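Local coordinates for protein ribonucleoside-diphosphate reductase subunit beta (Bacillus halodurans C-125, PDB 2RCC) that probably serves as the di-iron small subunit of a class I ribonucleotide reductase, which makes deoxyribonucleotides from ribonucleotides for DNA synthesis, at residues Val224-Phe227 against Thr228-Lys232; Tyr267-Gly270 against Asp271-Gly275; Asn29-Trp33 against Asp34-Phe38. All blocks are in the same frame, centred on the assembly; numbering follows the deposited sequence.

Interaction 1. Residues Val224-Phe227 against Thr228-Lys232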
loop_
_atom_site.group_PDB
_atom_site.type_symbol
_atom_site.label_atom_id
_atom_site.label_comp_id
_atom_site.label_asym_id
_atom_site.label_seq_id
_atom_site.Cartn_x
_atom_site.Cartn_y
_atom_site.Cartn_z
ATOM N N VAL A 224 13.306 -6.673 3.617
ATOM C CA VAL A 224 14.097 -7.924 3.621
ATOM C C VAL A 224 13.669 -8.844 4.770
ATOM O O VAL A 224 13.576 -10.029 4.592
ATOM C CB VAL A 224 15.632 -7.663 3.732
ATOM C CG1 VAL A 224 16.389 -8.971 3.898
ATOM C CG2 VAL A 224 16.137 -6.900 2.503
ATOM N N TYR A 225 13.413 -8.281 5.956
ATOM C CA TYR A 225 12.926 -9.047 7.088
ATOM C C TYR A 225 11.597 -9.751 6.707
ATOM O O TYR A 225 11.455 -10.948 6.952
ATOM C CB TYR A 225 12.775 -8.137 8.317
ATOM C CG TYR A 225 12.108 -8.739 9.515
ATOM C CD1 TYR A 225 12.814 -9.519 10.434
ATOM C CD2 TYR A 225 10.760 -8.507 9.758
ATOM C CE1 TYR A 225 12.180 -10.066 11.532
ATOM C CE2 TYR A 225 10.138 -9.057 10.827
ATOM C CZ TYR A 225 10.840 -9.821 11.711
ATOM O OH TYR A 225 10.146 -10.307 12.783
ATOM N N LEU A 226 10.683 -9.034 6.061
ATOM C CA LEU A 226 9.418 -9.617 5.617
ATOM C C LEU A 226 9.658 -10.773 4.630
ATOM O O LEU A 226 9.125 -11.886 4.793
ATOM C CB LEU A 226 8.536 -8.565 4.953
ATOM C CG LEU A 226 7.190 -9.036 4.369
ATOM C CD1 LEU A 226 6.344 -9.735 5.401
ATOM C CD2 LEU A 226 6.476 -7.877 3.718
ATOM N N PHE A 227 10.425 -10.490 3.591
ATOM C CA PHE A 227 10.691 -11.526 2.577
ATOM C C PHE A 227 11.431 -12.758 3.107
ATOM O O PHE A 227 11.131 -13.880 2.703
ATOM C CB PHE A 227 11.438 -10.935 1.381
ATOM C CG PHE A 227 10.685 -9.841 0.647
ATOM C CD1 PHE A 227 9.388 -10.052 0.199
ATOM C CD2 PHE A 227 11.332 -8.627 0.309
ATOM C CE1 PHE A 227 8.716 -9.053 -0.508
ATOM C CE2 PHE A 227 10.665 -7.639 -0.386
ATOM C CZ PHE A 227 9.363 -7.844 -0.785
ATOM N N THR A 228 12.416 -12.570 3.975
ATOM C CA THR A 228 13.139 -13.710 4.546
ATOM C C THR A 228 12.266 -14.547 5.491
ATOM O O THR A 228 12.388 -15.785 5.555
ATOM C CB THR A 228 14.508 -13.297 5.174
ATOM O OG1 THR A 228 14.313 -12.419 6.269
ATOM C CG2 THR A 228 15.375 -12.616 4.168
ATOM N N ASN A 229 11.365 -13.891 6.214
ATOM C CA ASN A 229 10.391 -14.576 7.046
ATOM C C ASN A 229 9.456 -15.414 6.180
ATOM O O ASN A 229 9.231 -16.582 6.481
ATOM C CB ASN A 229 9.560 -13.607 7.896
ATOM C CG ASN A 229 10.253 -13.144 9.179
ATOM O OD1 ASN A 229 11.336 -13.550 9.502
ATOM N ND2 ASN A 229 9.580 -12.294 9.918
ATOM N N ILE A 230 8.963 -14.843 5.077
ATOM C CA ILE A 230 8.083 -15.590 4.147
ATOM C C ILE A 230 8.812 -16.790 3.589
ATOM O O ILE A 230 8.223 -17.886 3.502
ATOM C CB ILE A 230 7.536 -14.691 2.977
ATOM C CG1 ILE A 230 6.574 -13.667 3.527
ATOM C CG2 ILE A 230 6.832 -15.563 1.905
ATOM C CD1 ILE A 230 6.318 -12.516 2.551
ATOM N N PHE A 231 10.103 -16.605 3.234
ATOM C CA PHE A 231 10.921 -17.696 2.730
ATOM C C PHE A 231 10.971 -18.855 3.727
ATOM O O PHE A 231 10.719 -20.026 3.361
ATOM C CB PHE A 231 12.347 -17.198 2.409
ATOM C CG PHE A 231 13.254 -18.249 1.838
ATOM C CD1 PHE A 231 14.032 -19.074 2.684
ATOM C CD2 PHE A 231 13.348 -18.434 0.468
ATOM C CE1 PHE A 231 14.858 -20.063 2.167
ATOM C CE2 PHE A 231 14.193 -19.426 -0.051
ATOM C CZ PHE A 231 14.943 -20.233 0.793
ATOM N N LYS A 232 11.306 -18.542 4.975
ATOM C CA LYS A 232 11.401 -19.580 6.011
ATOM C C LYS A 232 10.067 -20.274 6.307
ATOM O O LYS A 232 10.032 -21.462 6.530
ATOM C CB LYS A 232 11.924 -18.999 7.305
ATOM C CG LYS A 232 13.381 -18.625 7.270
ATOM C CD LYS A 232 13.671 -17.711 8.444
ATOM C CE LYS A 232 15.079 -17.320 8.499
ATOM N NZ LYS A 232 15.175 -15.928 9.071
#
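Asn229 folds back over Tyr225, one turn earlier on the same alpha-helix. Asn229 CB and CG each lie 3.4 Å from Tyr225 O, the carbonyl that accepts the backbone hydrogen bond of Asn229 N; OD1 is slightly farther from it. At the tip, Asn229 ND2 stands over one face of the Tyr225 ring, displaced toward its rim, with Tyr225 CZ nearest at 3.3 Å. Amide and ring planes are 63° apart, so the nitrogen approaches the ring without flat stacking. Tyr225 meets it because its CG is anti to the backbone N (chi1 172°). Replacing Asn229 by alanine removes the amide, and the Tyr225 ring is likely to lose the ND2 contact over that face and turn more easily. Next door, Thr228 OG1 sits 3.0 Å from Val224 O and 3.3 Å from Tyr225 O, so its proton has two possible acceptors, while CG2 packs on Val224 CG1. Leu226 CD1 meets Ile230 CD1 at 4.0 Å. Trp40, in a loop, packs on Tyr225, Leu226 and Asn229. Within the ferritin-like bundle, Leu226 and Phe227 face helix 106-133, Phe227 also packs on helix 172-187 close to Glu186 and His223, probable iron ligands, and Val224 and Thr228 touch helix 278-295.

Interaction 2. Residues Tyr267-Gly270 against Asp271-Gly275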
loop_
_atom_site.group_PDB
_atom_site.type_symbol
_atom_site.label_atom_id
_atom_site.label_comp_id
_atom_site.label_asym_id
_atom_site.label_seq_id
_atom_site.Cartn_x
_atom_site.Cartn_y
_atom_site.Cartn_z
ATOM N N TYR A 267 31.704 -0.389 -13.300
ATOM C CA TYR A 267 31.288 0.429 -14.430
ATOM C C TYR A 267 31.120 1.902 -14.082
ATOM O O TYR A 267 31.550 2.771 -14.823
ATOM C CB TYR A 267 29.956 -0.145 -14.913
ATOM C CG TYR A 267 29.311 0.464 -16.125
ATOM C CD1 TYR A 267 30.015 0.587 -17.307
ATOM C CD2 TYR A 267 27.947 0.780 -16.131
ATOM C CE1 TYR A 267 29.423 1.090 -18.446
ATOM C CE2 TYR A 267 27.336 1.269 -17.268
ATOM C CZ TYR A 267 28.094 1.435 -18.426
ATOM O OH TYR A 267 27.531 1.921 -19.582
ATOM N N ILE A 268 30.496 2.172 -12.950
ATOM C CA ILE A 268 30.170 3.553 -12.544
ATOM C C ILE A 268 31.153 4.243 -11.606
ATOM O O ILE A 268 31.354 5.449 -11.725
ATOM C CB ILE A 268 28.759 3.599 -11.884
ATOM C CG1 ILE A 268 27.723 3.063 -12.847
ATOM C CG2 ILE A 268 28.350 5.038 -11.476
ATOM C CD1 ILE A 268 26.305 3.441 -12.429
ATOM N N ILE A 269 31.719 3.495 -10.660
ATOM C CA ILE A 269 32.616 4.048 -9.653
ATOM C C ILE A 269 34.036 3.565 -9.865
ATOM O O ILE A 269 34.917 4.380 -10.030
ATOM C CB ILE A 269 32.119 3.735 -8.199
ATOM C CG1 ILE A 269 30.812 4.471 -7.901
ATOM C CG2 ILE A 269 33.170 4.178 -7.157
ATOM C CD1 ILE A 269 30.052 3.872 -6.750
ATOM N N GLY A 270 34.270 2.255 -9.858
ATOM C CA GLY A 270 35.629 1.727 -10.041
ATOM C C GLY A 270 36.615 2.278 -9.016
ATOM O O GLY A 270 36.303 2.359 -7.829
ATOM N N ASP A 271 37.766 2.726 -9.499
ATOM C CA ASP A 271 38.830 3.290 -8.663
ATOM C C ASP A 271 38.894 4.827 -8.787
ATOM O O ASP A 271 39.925 5.416 -8.551
ATOM C CB ASP A 271 40.185 2.631 -9.036
ATOM C CG ASP A 271 40.643 2.932 -10.472
ATOM O OD1 ASP A 271 39.869 3.499 -11.271
ATOM O OD2 ASP A 271 41.786 2.569 -10.815
ATOM N N LYS A 272 37.789 5.475 -9.140
ATOM C CA LYS A 272 37.778 6.910 -9.448
ATOM C C LYS A 272 37.341 7.844 -8.312
ATOM O O LYS A 272 37.445 9.080 -8.450
ATOM C CB LYS A 272 36.833 7.156 -10.628
ATOM C CG LYS A 272 37.260 6.538 -11.982
ATOM C CD LYS A 272 38.260 7.428 -12.701
ATOM C CE LYS A 272 38.914 6.779 -13.949
ATOM N NZ LYS A 272 37.912 6.374 -14.968
ATOM N N ILE A 273 36.890 7.284 -7.199
ATOM C CA ILE A 273 36.294 8.107 -6.140
ATOM C C ILE A 273 37.127 8.067 -4.883
ATOM O O ILE A 273 37.317 6.999 -4.316
ATOM C CB ILE A 273 34.863 7.636 -5.819
ATOM C CG1 ILE A 273 33.973 7.718 -7.083
ATOM C CG2 ILE A 273 34.268 8.465 -4.664
ATOM C CD1 ILE A 273 33.796 9.196 -7.665
ATOM N N PRO A 274 37.595 9.228 -4.426
ATOM C CA PRO A 274 38.347 9.272 -3.197
ATOM C C PRO A 274 37.585 8.614 -2.031
ATOM O O PRO A 274 36.388 8.796 -1.882
ATOM C CB PRO A 274 38.506 10.787 -2.941
ATOM C CG PRO A 274 38.464 11.395 -4.330
ATOM C CD PRO A 274 37.449 10.579 -5.033
ATOM N N GLY A 275 38.267 7.812 -1.250
ATOM C CA GLY A 275 37.618 7.167 -0.129
ATOM C C GLY A 275 37.014 5.809 -0.391
ATOM O O GLY A 275 36.686 5.152 0.579
HETATM O O HOH W 1 36.745 4.608 -6.241
#
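The peptide carbonyl of Ile269, the flat group at the centre of this contact, has both Lys272 N and Lys272 CB beside its O. Lys272 N donates to Ile269 O at 3.2 Å, with an N-H...O angle of 157° that marks a fairly straight bond, and Lys272 CB lies 3.4 Å from the same Ile269 O. This bond closes a type II' beta turn from Ile269 to Lys272, which takes the chain out of helix 244-268. Gly270 holds the second position with phi 56° and is the first residue to leave helical geometry; positive phi favours glycine, and a CB would come too close to Asp271 N, consistent with a glycine here. Beyond the turn the contact is apolar: Ile269 CG2 touches Ile273 CG1 at 3.6 Å, the two side chains crossing at about a right angle. In Ile269, CG1 is anti to the carbonyl carbon (chi1 -67°), which puts CG2 anti to the backbone N, where it meets Ile273. Both isoleucines are buried against Phe196 of helix 191-202, and Ile273 also meets Thr73 of helix 72-87, whereas Asp271 and Lys272 are exposed at the bend. One water spans the loop, accepting a hydrogen bond from Ile273 N at 2.8 Å and standing 2.8 Å from Gly270 O.

Interaction 3. Residues Asn29-Trp33 against Asp34-Phe38. With EDO (1,2-ethanediol), chain H.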
loop_
_atom_site.group_PDB
_atom_site.type_symbol
_atom_site.label_atom_id
_atom_site.label_comp_id
_atom_site.label_asym_id
_atom_site.label_seq_id
_atom_site.Cartn_x
_atom_site.Cartn_y
_atom_site.Cartn_z
ATOM N N ASN A 29 -10.319 -12.720 4.188
ATOM C CA ASN A 29 -9.843 -11.458 3.651
ATOM C C ASN A 29 -10.298 -10.233 4.501
ATOM O O ASN A 29 -10.059 -9.109 4.126
ATOM C CB ASN A 29 -10.135 -11.277 2.167
ATOM C CG ASN A 29 -9.110 -10.379 1.502
ATOM O OD1 ASN A 29 -7.934 -10.454 1.837
ATOM N ND2 ASN A 29 -9.552 -9.507 0.594
ATOM N N VAL A 30 -10.945 -10.481 5.643
ATOM C CA VAL A 30 -11.280 -9.447 6.606
ATOM C C VAL A 30 -10.151 -9.520 7.618
ATOM O O VAL A 30 -9.899 -10.588 8.198
ATOM C CB VAL A 30 -12.616 -9.716 7.305
ATOM C CG1 VAL A 30 -12.894 -8.635 8.350
ATOM C CG2 VAL A 30 -13.751 -9.777 6.287
ATOM N N LEU A 31 -9.436 -8.397 7.766
ATOM C CA LEU A 31 -8.240 -8.287 8.571
ATOM C C LEU A 31 -8.464 -7.663 9.960
ATOM O O LEU A 31 -8.732 -6.485 10.087
ATOM C CB LEU A 31 -7.161 -7.507 7.835
ATOM C CG LEU A 31 -5.793 -7.194 8.480
ATOM C CD1 LEU A 31 -5.071 -8.377 9.134
ATOM C CD2 LEU A 31 -4.924 -6.508 7.418
ATOM N N ASN A 32 -8.395 -8.536 10.955
ATOM C CA ASN A 32 -8.374 -8.208 12.371
ATOM C C ASN A 32 -6.896 -8.310 12.771
ATOM O O ASN A 32 -6.363 -9.410 12.929
ATOM C CB ASN A 32 -9.193 -9.231 13.154
ATOM C CG ASN A 32 -9.148 -9.008 14.658
ATOM O OD1 ASN A 32 -8.486 -8.080 15.155
ATOM N ND2 ASN A 32 -9.850 -9.893 15.407
ATOM N N TRP A 33 -6.242 -7.167 12.990
ATOM C CA TRP A 33 -4.813 -7.165 13.318
ATOM C C TRP A 33 -4.460 -7.888 14.641
ATOM O O TRP A 33 -3.312 -8.288 14.811
ATOM C CB TRP A 33 -4.208 -5.747 13.271
ATOM C CG TRP A 33 -3.820 -5.321 11.885
ATOM C CD1 TRP A 33 -4.521 -4.495 11.050
ATOM C CD2 TRP A 33 -2.645 -5.703 11.171
ATOM N NE1 TRP A 33 -3.864 -4.350 9.889
ATOM C CE2 TRP A 33 -2.700 -5.062 9.922
ATOM C CE3 TRP A 33 -1.543 -6.538 11.469
ATOM C CZ2 TRP A 33 -1.707 -5.226 8.945
ATOM C CZ3 TRP A 33 -0.542 -6.703 10.496
ATOM C CH2 TRP A 33 -0.626 -6.043 9.265
ATOM N N ASP A 34 -5.438 -8.055 15.529
ATOM C CA ASP A 34 -5.264 -8.846 16.756
ATOM C C ASP A 34 -5.573 -10.355 16.573
ATOM O O ASP A 34 -5.558 -11.104 17.546
ATOM C CB ASP A 34 -6.039 -8.191 17.907
ATOM C CG ASP A 34 -5.463 -6.803 18.265
ATOM O OD1 ASP A 34 -4.250 -6.726 18.591
ATOM O OD2 ASP A 34 -6.192 -5.782 18.205
ATOM N N ASP A 35 -5.774 -10.823 15.346
ATOM C CA ASP A 35 -6.057 -12.244 15.070
ATOM C C ASP A 35 -5.484 -12.596 13.717
ATOM O O ASP A 35 -6.226 -12.737 12.740
ATOM C CB ASP A 35 -7.572 -12.531 15.138
ATOM C CG ASP A 35 -7.926 -14.004 14.815
ATOM O OD1 ASP A 35 -7.106 -14.896 15.145
ATOM O OD2 ASP A 35 -9.012 -14.283 14.229
ATOM N N VAL A 36 -4.149 -12.718 13.666
ATOM C CA VAL A 36 -3.412 -13.030 12.420
ATOM C C VAL A 36 -2.581 -14.297 12.599
ATOM O O VAL A 36 -2.368 -14.792 13.716
ATOM C CB VAL A 36 -2.562 -11.835 11.884
ATOM C CG1 VAL A 36 -3.466 -10.544 11.659
ATOM C CG2 VAL A 36 -1.391 -11.504 12.792
ATOM N N ARG A 37 -2.153 -14.866 11.481
ATOM C CA ARG A 37 -1.416 -16.114 11.515
ATOM C C ARG A 37 -0.031 -16.001 12.120
ATOM O O ARG A 37 0.378 -16.891 12.852
ATOM C CB ARG A 37 -1.330 -16.694 10.117
ATOM C CG ARG A 37 -0.554 -17.972 10.018
ATOM C CD ARG A 37 -0.497 -18.438 8.605
ATOM N NE ARG A 37 0.204 -19.711 8.482
ATOM C CZ ARG A 37 -0.318 -20.907 8.767
ATOM N NH1 ARG A 37 -1.548 -21.045 9.231
ATOM N NH2 ARG A 37 0.422 -21.997 8.617
ATOM N N PHE A 38 0.699 -14.942 11.797
ATOM C CA PHE A 38 2.067 -14.731 12.291
ATOM C C PHE A 38 2.173 -13.644 13.343
ATOM O O PHE A 38 1.797 -12.471 13.119
ATOM C CB PHE A 38 2.972 -14.382 11.098
ATOM C CG PHE A 38 2.995 -15.457 10.052
ATOM C CD1 PHE A 38 3.550 -16.701 10.328
ATOM C CD2 PHE A 38 2.444 -15.241 8.802
ATOM C CE1 PHE A 38 3.538 -17.729 9.371
ATOM C CE2 PHE A 38 2.417 -16.251 7.856
ATOM C CZ PHE A 38 2.980 -17.502 8.135
HETATM C C1 EDO H . -6.855 -7.366 2.629
HETATM O O1 EDO H . -6.134 -8.391 1.916
HETATM C C2 EDO H . -6.112 -6.715 3.766
HETATM O O2 EDO H . -6.992 -5.674 4.114
HETATM O O HOH W 2 -7.077 -11.387 10.358
HETATM O O HOH W 3 -10.906 -12.213 14.100
#
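Asn32 and Asp35 close a type I beta turn, and the polar contacts gather round it. Asp35 N donates to Asn32 O at 2.9 Å. The side chain of Asn32 adds an Asx turn: with CG anti to the backbone N (chi1 176°), OD1 lies 3.1 Å from its donor, Asp34 N, which sits above the amide plane. Water makes a further bridge, accepting a hydrogen bond from Asn32 ND2 at 2.9 Å and donating to Asp35 OD2 at 2.8 Å, while the Asn32 amide and Asp35 carboxylate planes stand 75° apart. Apolar contact centres on Val36 CG1, which reaches Leu31 CD1 at 3.7 Å, lies 3.4 Å from Asn32 O and approaches Trp33 CE3 more loosely. The other methyl of Leu31, CD2, covers one face of the Trp33 ring near its rim. A bound ethanediol, probably from the crystallisation liquor, donates through O1 to Asn29 OD1 and is also hydrogen-bonded to Ser90 O of the second subunit. This loop precedes helix 41-50, whose Tyr42 and Tyr45 meet the Trp33 ring; Leu31 packs on helix 106-133, and the second subunit grips the loop, its Asn123 binding Leu31 O, its Ser127 binding Trp33 N and its Gln139 binding Asp34 OD2.

Overall arrangement
The three contacts grade from helix core to loop. Interaction 1 is mostly buried, its centre is about 12 Å from the centre of the chain, and it is the one beside the probable iron site; regular helix bonds carry it, supplemented by an amide over a tyrosine ring and by methyl contacts. Interactions 2 and 3 are partly buried loops away from that site, each built on a beta turn, one of type II' with glycine at the positive-phi position, the other of type I and reinforced by asparagine. Their centres are about 48 Å apart, on opposite sides of the chain centre. Helix 106-133 is packed on by both interaction 1 and interaction 3, whereas among the three only 29-38 reaches the second subunit.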